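Local coordinates for putative Lipoprotein (Shewanella oneidensis, PDB 3U24) that is of unknown function but binds zinc and calcium ions and is probably related to zinc metallopeptidases, at residues 35-40 / 367-372; 275-280 / 464-469. All blocks are in the same frame, centred on the assembly; numbering follows the deposited sequence.

Interaction 1: residues 35-40 / 367-372; sequences DLWQLS and GPYDKL. With ZN (zinc ion), chain H; EDO (1,2-ethanediol), chain X.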
loop_
_atom_site.group_PDB
_atom_site.type_symbol
_atom_site.label_atom_id
_atom_site.label_comp_id
_atom_site.label_asym_id
_atom_site.label_seq_id
_atom_site.Cartn_x
_atom_site.Cartn_y
_atom_site.Cartn_z
ATOM N N ASP A 35 13.782 11.191 -18.165
ATOM C CA ASP A 35 13.540 12.552 -17.796
ATOM C C ASP A 35 12.988 12.661 -16.401
ATOM O O ASP A 35 13.297 13.612 -15.720
ATOM C CB ASP A 35 12.568 13.223 -18.763
ATOM C CG ASP A 35 13.175 13.419 -20.133
ATOM O OD1 ASP A 35 14.414 13.346 -20.204
ATOM O OD2 ASP A 35 12.432 13.630 -21.135
ATOM N N LEU A 36 12.172 11.703 -15.977
ATOM C CA LEU A 36 11.618 11.738 -14.638
ATOM C C LEU A 36 12.751 11.631 -13.646
ATOM O O LEU A 36 12.759 12.355 -12.687
ATOM C CB LEU A 36 10.586 10.636 -14.405
ATOM C CG LEU A 36 9.824 10.689 -13.091
ATOM C CD1 LEU A 36 9.040 11.980 -12.951
ATOM C CD2 LEU A 36 8.954 9.432 -12.939
ATOM N N TRP A 37 13.724 10.772 -13.910
ATOM C CA TRP A 37 14.838 10.603 -13.003
ATOM C C TRP A 37 15.814 11.770 -12.957
ATOM O O TRP A 37 16.430 12.024 -11.905
ATOM C CB TRP A 37 15.596 9.340 -13.313
ATOM C CG TRP A 37 14.853 8.039 -13.159
ATOM C CD1 TRP A 37 15.223 6.840 -13.717
ATOM C CD2 TRP A 37 13.630 7.751 -12.401
ATOM N NE1 TRP A 37 14.362 5.858 -13.350
ATOM C CE2 TRP A 37 13.384 6.335 -12.568
ATOM C CE3 TRP A 37 12.756 8.492 -11.611
ATOM C CZ2 TRP A 37 12.292 5.701 -12.006
ATOM C CZ3 TRP A 37 11.651 7.838 -11.026
ATOM C CH2 TRP A 37 11.430 6.476 -11.225
ATOM N N GLN A 38 15.935 12.490 -14.054
ATOM C CA GLN A 38 16.710 13.727 -14.114
ATOM C C GLN A 38 16.047 14.829 -13.302
ATOM O O GLN A 38 16.734 15.613 -12.697
ATOM C CB GLN A 38 16.877 14.153 -15.583
ATOM C CG GLN A 38 17.446 15.539 -15.839
ATOM C CD GLN A 38 17.747 15.769 -17.341
ATOM O OE1 GLN A 38 16.906 16.310 -18.091
ATOM N NE2 GLN A 38 18.933 15.315 -17.796
ATOM N N LEU A 39 14.712 14.889 -13.307
ATOM C CA LEU A 39 13.960 15.830 -12.484
ATOM C C LEU A 39 14.021 15.465 -11.020
ATOM O O LEU A 39 14.108 16.343 -10.168
ATOM C CB LEU A 39 12.487 15.865 -12.898
ATOM C CG LEU A 39 11.517 16.599 -11.979
ATOM C CD1 LEU A 39 11.688 18.104 -12.137
ATOM C CD2 LEU A 39 10.094 16.157 -12.249
ATOM N N SER A 40 13.940 14.176 -10.716
ATOM C CA SER A 40 13.913 13.721 -9.319
ATOM C C SER A 40 14.814 12.511 -9.083
ATOM O O SER A 40 14.405 11.349 -9.101
ATOM C CB SER A 40 12.490 13.388 -8.953
ATOM O OG SER A 40 12.481 12.840 -7.674
ATOM N N GLY A 367 12.376 -5.299 -7.230
ATOM C CA GLY A 367 11.965 -4.163 -8.037
ATOM C C GLY A 367 12.414 -4.294 -9.491
ATOM O O GLY A 367 13.161 -5.192 -9.842
ATOM N N PRO A 368 11.939 -3.382 -10.351
ATOM C CA PRO A 368 12.219 -3.362 -11.778
ATOM C C PRO A 368 13.693 -3.219 -12.136
ATOM O O PRO A 368 14.092 -3.664 -13.212
ATOM C CB PRO A 368 11.467 -2.128 -12.266
ATOM C CG PRO A 368 11.312 -1.257 -11.051
ATOM C CD PRO A 368 11.111 -2.233 -9.931
ATOM N N TYR A 369 14.505 -2.617 -11.275
ATOM C CA TYR A 369 15.937 -2.516 -11.580
ATOM C C TYR A 369 16.784 -3.608 -10.917
ATOM O O TYR A 369 17.998 -3.661 -11.116
ATOM C CB TYR A 369 16.466 -1.127 -11.236
ATOM C CG TYR A 369 15.858 -0.017 -12.054
ATOM C CD1 TYR A 369 16.300 0.238 -13.327
ATOM C CD2 TYR A 369 14.838 0.778 -11.552
ATOM C CE1 TYR A 369 15.757 1.256 -14.087
ATOM C CE2 TYR A 369 14.290 1.814 -12.308
ATOM C CZ TYR A 369 14.762 2.047 -13.578
ATOM O OH TYR A 369 14.248 3.066 -14.367
ATOM N N ASP A 370 16.147 -4.497 -10.161
ATOM C CA ASP A 370 16.849 -5.573 -9.488
ATOM C C ASP A 370 16.650 -6.869 -10.272
ATOM O O ASP A 370 15.653 -7.565 -10.112
ATOM C CB ASP A 370 16.338 -5.698 -8.042
ATOM C CG ASP A 370 17.166 -6.685 -7.184
ATOM O OD1 ASP A 370 18.192 -7.264 -7.662
ATOM O OD2 ASP A 370 16.784 -6.864 -5.999
ATOM N N LYS A 371 17.620 -7.193 -11.111
ATOM C CA LYS A 371 17.556 -8.378 -11.981
ATOM C C LYS A 371 17.957 -9.678 -11.239
ATOM O O LYS A 371 17.500 -10.778 -11.577
ATOM C CB LYS A 371 18.466 -8.163 -13.213
ATOM C CG LYS A 371 18.155 -6.933 -14.083
ATOM C CD LYS A 371 16.757 -6.985 -14.710
ATOM C CE LYS A 371 15.719 -6.231 -13.882
ATOM N NZ LYS A 371 14.348 -6.797 -14.031
ATOM N N LEU A 372 18.814 -9.529 -10.233
ATOM C CA LEU A 372 19.249 -10.643 -9.387
ATOM C C LEU A 372 18.082 -11.206 -8.574
ATOM O O LEU A 372 17.622 -12.329 -8.818
ATOM C CB LEU A 372 20.353 -10.188 -8.398
ATOM C CG LEU A 372 21.695 -9.623 -8.895
ATOM C CD1 LEU A 372 22.392 -8.825 -7.790
ATOM C CD2 LEU A 372 22.593 -10.736 -9.421
HETATM ZN ZN ZN H . 15.742 13.775 -22.022
HETATM C C1 EDO X . 20.470 15.610 -11.337
HETATM O O1 EDO X . 19.660 16.740 -11.653
HETATM C C2 EDO X . 20.001 14.429 -12.166
HETATM O O2 EDO X . 21.140 13.877 -12.840
HETATM O O HOH W 1 14.026 14.121 -23.878
HETATM O O HOH W 2 15.060 11.612 -22.578
#

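Interaction 2: residues 275-280 / 464-469; sequences QGEMAK and MYYKWN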
loop_
_atom_site.group_PDB
_atom_site.type_symbol
_atom_site.label_atom_id
_atom_site.label_comp_id
_atom_site.label_asym_id
_atom_site.label_seq_id
_atom_site.Cartn_x
_atom_site.Cartn_y
_atom_site.Cartn_z
ATOM N N GLN A 275 -23.313 -8.668 7.341
ATOM C CA GLN A 275 -23.801 -8.832 8.719
ATOM C C GLN A 275 -25.050 -9.731 8.817
ATOM O O GLN A 275 -25.146 -10.553 9.716
ATOM C CB GLN A 275 -24.076 -7.474 9.389
ATOM C CG GLN A 275 -22.817 -6.650 9.695
ATOM C CD GLN A 275 -23.112 -5.249 10.222
ATOM O OE1 GLN A 275 -24.196 -4.728 10.043
ATOM N NE2 GLN A 275 -22.140 -4.637 10.858
ATOM N N GLY A 276 -25.970 -9.594 7.867
ATOM C CA GLY A 276 -27.165 -10.438 7.796
ATOM C C GLY A 276 -26.796 -11.893 7.591
ATOM O O GLY A 276 -27.362 -12.758 8.257
ATOM N N GLU A 277 -25.851 -12.176 6.681
ATOM C CA GLU A 277 -25.397 -13.553 6.495
ATOM C C GLU A 277 -24.701 -14.103 7.743
ATOM O O GLU A 277 -24.937 -15.256 8.134
ATOM C CB GLU A 277 -24.480 -13.684 5.295
ATOM C CG GLU A 277 -25.229 -13.403 3.992
ATOM C CD GLU A 277 -26.447 -14.287 3.818
ATOM O OE1 GLU A 277 -26.256 -15.514 3.751
ATOM O OE2 GLU A 277 -27.590 -13.758 3.800
HETATM N N MSE A 278 -23.864 -13.283 8.366
HETATM C CA MSE A 278 -23.239 -13.669 9.622
HETATM C C MSE A 278 -24.258 -13.990 10.733
HETATM O O MSE A 278 -24.022 -14.918 11.518
HETATM C CB MSE A 278 -22.292 -12.583 10.118
HETATM C CG MSE A 278 -21.069 -12.419 9.258
HETATM SE SE MSE A 278 -20.065 -10.846 9.786
HETATM C CE MSE A 278 -18.898 -11.741 11.123
ATOM N N ALA A 279 -25.350 -13.225 10.802
ATOM C CA ALA A 279 -26.388 -13.464 11.794
ATOM C C ALA A 279 -27.032 -14.834 11.572
ATOM O O ALA A 279 -27.226 -15.574 12.523
ATOM C CB ALA A 279 -27.439 -12.353 11.793
ATOM N N LYS A 280 -27.298 -15.182 10.322
ATOM C CA LYS A 280 -27.849 -16.499 9.979
ATOM C C LYS A 280 -26.914 -17.610 10.360
ATOM O O LYS A 280 -27.347 -18.594 10.909
ATOM C CB LYS A 280 -28.125 -16.615 8.487
ATOM C CG LYS A 280 -29.345 -15.820 8.036
ATOM C CD LYS A 280 -29.496 -15.810 6.508
ATOM C CE LYS A 280 -30.495 -14.733 6.055
ATOM N NZ LYS A 280 -29.950 -13.889 4.939
HETATM N N MSE A 464 -15.971 -16.628 9.451
HETATM C CA MSE A 464 -14.686 -16.020 9.643
HETATM C C MSE A 464 -14.288 -15.194 8.427
HETATM O O MSE A 464 -13.781 -14.095 8.583
HETATM C CB MSE A 464 -13.603 -17.062 9.951
HETATM C CG MSE A 464 -13.714 -17.738 11.311
HETATM SE SE MSE A 464 -13.712 -16.490 12.901
HETATM C CE MSE A 464 -12.418 -15.242 12.366
ATOM N N TYR A 465 -14.534 -15.715 7.231
ATOM C CA TYR A 465 -14.358 -14.937 6.014
ATOM C C TYR A 465 -15.146 -13.618 6.053
ATOM O O TYR A 465 -14.636 -12.552 5.691
ATOM C CB TYR A 465 -14.779 -15.719 4.757
ATOM C CG TYR A 465 -14.978 -14.784 3.580
ATOM C CD1 TYR A 465 -13.887 -14.179 2.965
ATOM C CD2 TYR A 465 -16.218 -14.446 3.146
ATOM C CE1 TYR A 465 -14.043 -13.313 1.893
ATOM C CE2 TYR A 465 -16.400 -13.556 2.115
ATOM C CZ TYR A 465 -15.302 -12.992 1.475
ATOM O OH TYR A 465 -15.465 -12.093 0.444
ATOM N N TYR A 466 -16.400 -13.690 6.459
ATOM C CA TYR A 466 -17.197 -12.493 6.526
ATOM C C TYR A 466 -16.623 -11.436 7.484
ATOM O O TYR A 466 -16.657 -10.242 7.155
ATOM C CB TYR A 466 -18.622 -12.822 6.892
ATOM C CG TYR A 466 -19.452 -13.432 5.775
ATOM C CD1 TYR A 466 -19.459 -12.891 4.510
ATOM C CD2 TYR A 466 -20.300 -14.515 6.031
ATOM C CE1 TYR A 466 -20.272 -13.409 3.511
ATOM C CE2 TYR A 466 -21.070 -15.079 5.036
ATOM C CZ TYR A 466 -21.077 -14.505 3.786
ATOM O OH TYR A 466 -21.850 -15.045 2.803
ATOM N N LYS A 467 -16.051 -11.839 8.622
ATOM C CA LYS A 467 -15.480 -10.842 9.531
ATOM C C LYS A 467 -14.314 -10.148 8.829
ATOM O O LYS A 467 -14.153 -8.908 8.909
ATOM C CB LYS A 467 -15.012 -11.434 10.880
ATOM C CG LYS A 467 -14.122 -10.495 11.695
ATOM C CD LYS A 467 -13.454 -11.184 12.874
ATOM C CE LYS A 467 -12.541 -10.247 13.687
ATOM N NZ LYS A 467 -11.105 -10.274 13.205
ATOM N N TRP A 468 -13.517 -10.966 8.149
ATOM C CA TRP A 468 -12.408 -10.488 7.339
ATOM C C TRP A 468 -12.854 -9.557 6.234
ATOM O O TRP A 468 -12.294 -8.496 6.052
ATOM C CB TRP A 468 -11.714 -11.717 6.785
ATOM C CG TRP A 468 -10.351 -11.563 6.191
ATOM C CD1 TRP A 468 -10.010 -11.616 4.838
ATOM C CD2 TRP A 468 -9.074 -11.454 6.900
ATOM N NE1 TRP A 468 -8.641 -11.518 4.675
ATOM C CE2 TRP A 468 -8.029 -11.416 5.864
ATOM C CE3 TRP A 468 -8.704 -11.358 8.237
ATOM C CZ2 TRP A 468 -6.691 -11.292 6.174
ATOM C CZ3 TRP A 468 -7.347 -11.230 8.535
ATOM C CH2 TRP A 468 -6.365 -11.205 7.526
ATOM N N ASN A 469 -13.901 -9.912 5.517
ATOM C CA ASN A 469 -14.443 -9.027 4.495
ATOM C C ASN A 469 -14.908 -7.699 5.076
ATOM O O ASN A 469 -14.734 -6.641 4.442
ATOM C CB ASN A 469 -15.619 -9.717 3.786
ATOM C CG ASN A 469 -15.897 -9.178 2.384
ATOM O OD1 ASN A 469 -17.043 -9.014 2.031
ATOM N ND2 ASN A 469 -14.858 -8.949 1.575
#

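Interaction 1: residues 35-40 / 367-372
Trp37 turns the pyrrole edge of its indole to the phenol oxygen of Tyr369, and that meeting makes up the whole of the contact. It joins the C-terminal end of helix 25-39 to the loop between strands 362-364 and 376-379, in the mainly helical DUF885 fold, where residues 367 to 370 form a type I beta turn closed by Asp370 N to Gly367 O at 3.1 Å. The bond runs from Trp37 NE1 to Tyr369 OH at 3.0 Å. Its N-H...O angle of 168° makes it nearly straight. The acceptor oxygen lies only 6° out of the indole plane, the plane in which the N-H points. The backbones stay well apart, the nearest CA atoms, Trp37 and Tyr369, being 13.2 Å from each other, so two long side chains bridge the gap. In Trp37 CG sits anti to the carbonyl carbon (chi1 -63°), which brings the ring out toward the loop. Carbon contact is slight: Trp37 CZ2 comes no nearer than 4.4 Å to Tyr369 CE2, and only 79 Å² is buried in all. Leu431 and Ala44 touch the Trp37 side chain and Leu427 that of Tyr369, which places the pair against helices 427-432 and 41-47. A phenylalanine in place of Trp37 would remove the indole N-H and would probably leave the Tyr369 hydroxyl without this donor and this link between loop and helix lost. The Tyr369 side chain is also about 7 Å from that of His50, a zinc ligand together with Glu133. One turn before the end of the helix, Asp35 binds a different zinc through OD1 at 2.3 Å, while its OD2 accepts a hydrogen bond from a zinc-bound water.

Interaction 2: residues 275-280 / 464-469
Tyr466 is the first residue of 464-469 to bear on the facing helix, and it does so along its length. Its CB lies 3.4 Å from Met278 CG, the shortest approach between the two segments, and the selenomethionine and the tyrosine run alongside one another, pointing opposite ways. Farther out, ring atom CE2 comes to 3.7 Å from Glu277 CB, so the methylene root of the glutamate, not its carboxylate, touches the tyrosine. Glu277 bends at chi2 (-56°), which carries its charged end away from the tyrosine's helix, where OE2 forms a salt bridge with Lys280 NZ at 2.6 Å; the lysine meets the syn side of that oxygen, tilted out of the carboxylate plane. These contacts belong to an antiparallel helix pair, helix 260-289 against helix 459-485: the local axes approach to 9.8 Å and their N-to-C directions differ by 156°. The nearest CA atoms, Met278 and Tyr466, are 6.9 Å apart, which makes this the closest backbone pair of the two segments. Next along the helix, Lys467 is met at its root. Met278, a selenomethionine, bends at chi3 (90°), and its terminal CE reaches Lys467 CB at 3.9 Å, while the lysine amine leads off from the interface. Met278 also rests on Ile302 and Ile306 of helix 298-309 and on Phe501, and Arg447 of helix 435-451 touches Tyr466. Past Lys467, Trp468 turns to helix 401-409, packing on Ile401 and Ile404.

How the interactions relate
From the N terminus the chain passes 35-40 in helix 25-39, then 275-280 in helix 260-289, then the loop at 367-372, and last 464-469 in helix 459-485. Interaction 1 closes a loop of 326 residues when 367-372 returns to the first helix; interaction 2 closes one of 183 residues. The segments alternate, so the two closures cross rather than nest. In space they are separate: their centres lie 44 Å apart, on opposite sides of the chain's centre, and their nearest atoms are about 24 Å apart. One fastens the inter-strand loop to the N-terminal helix; the other pairs two long helices.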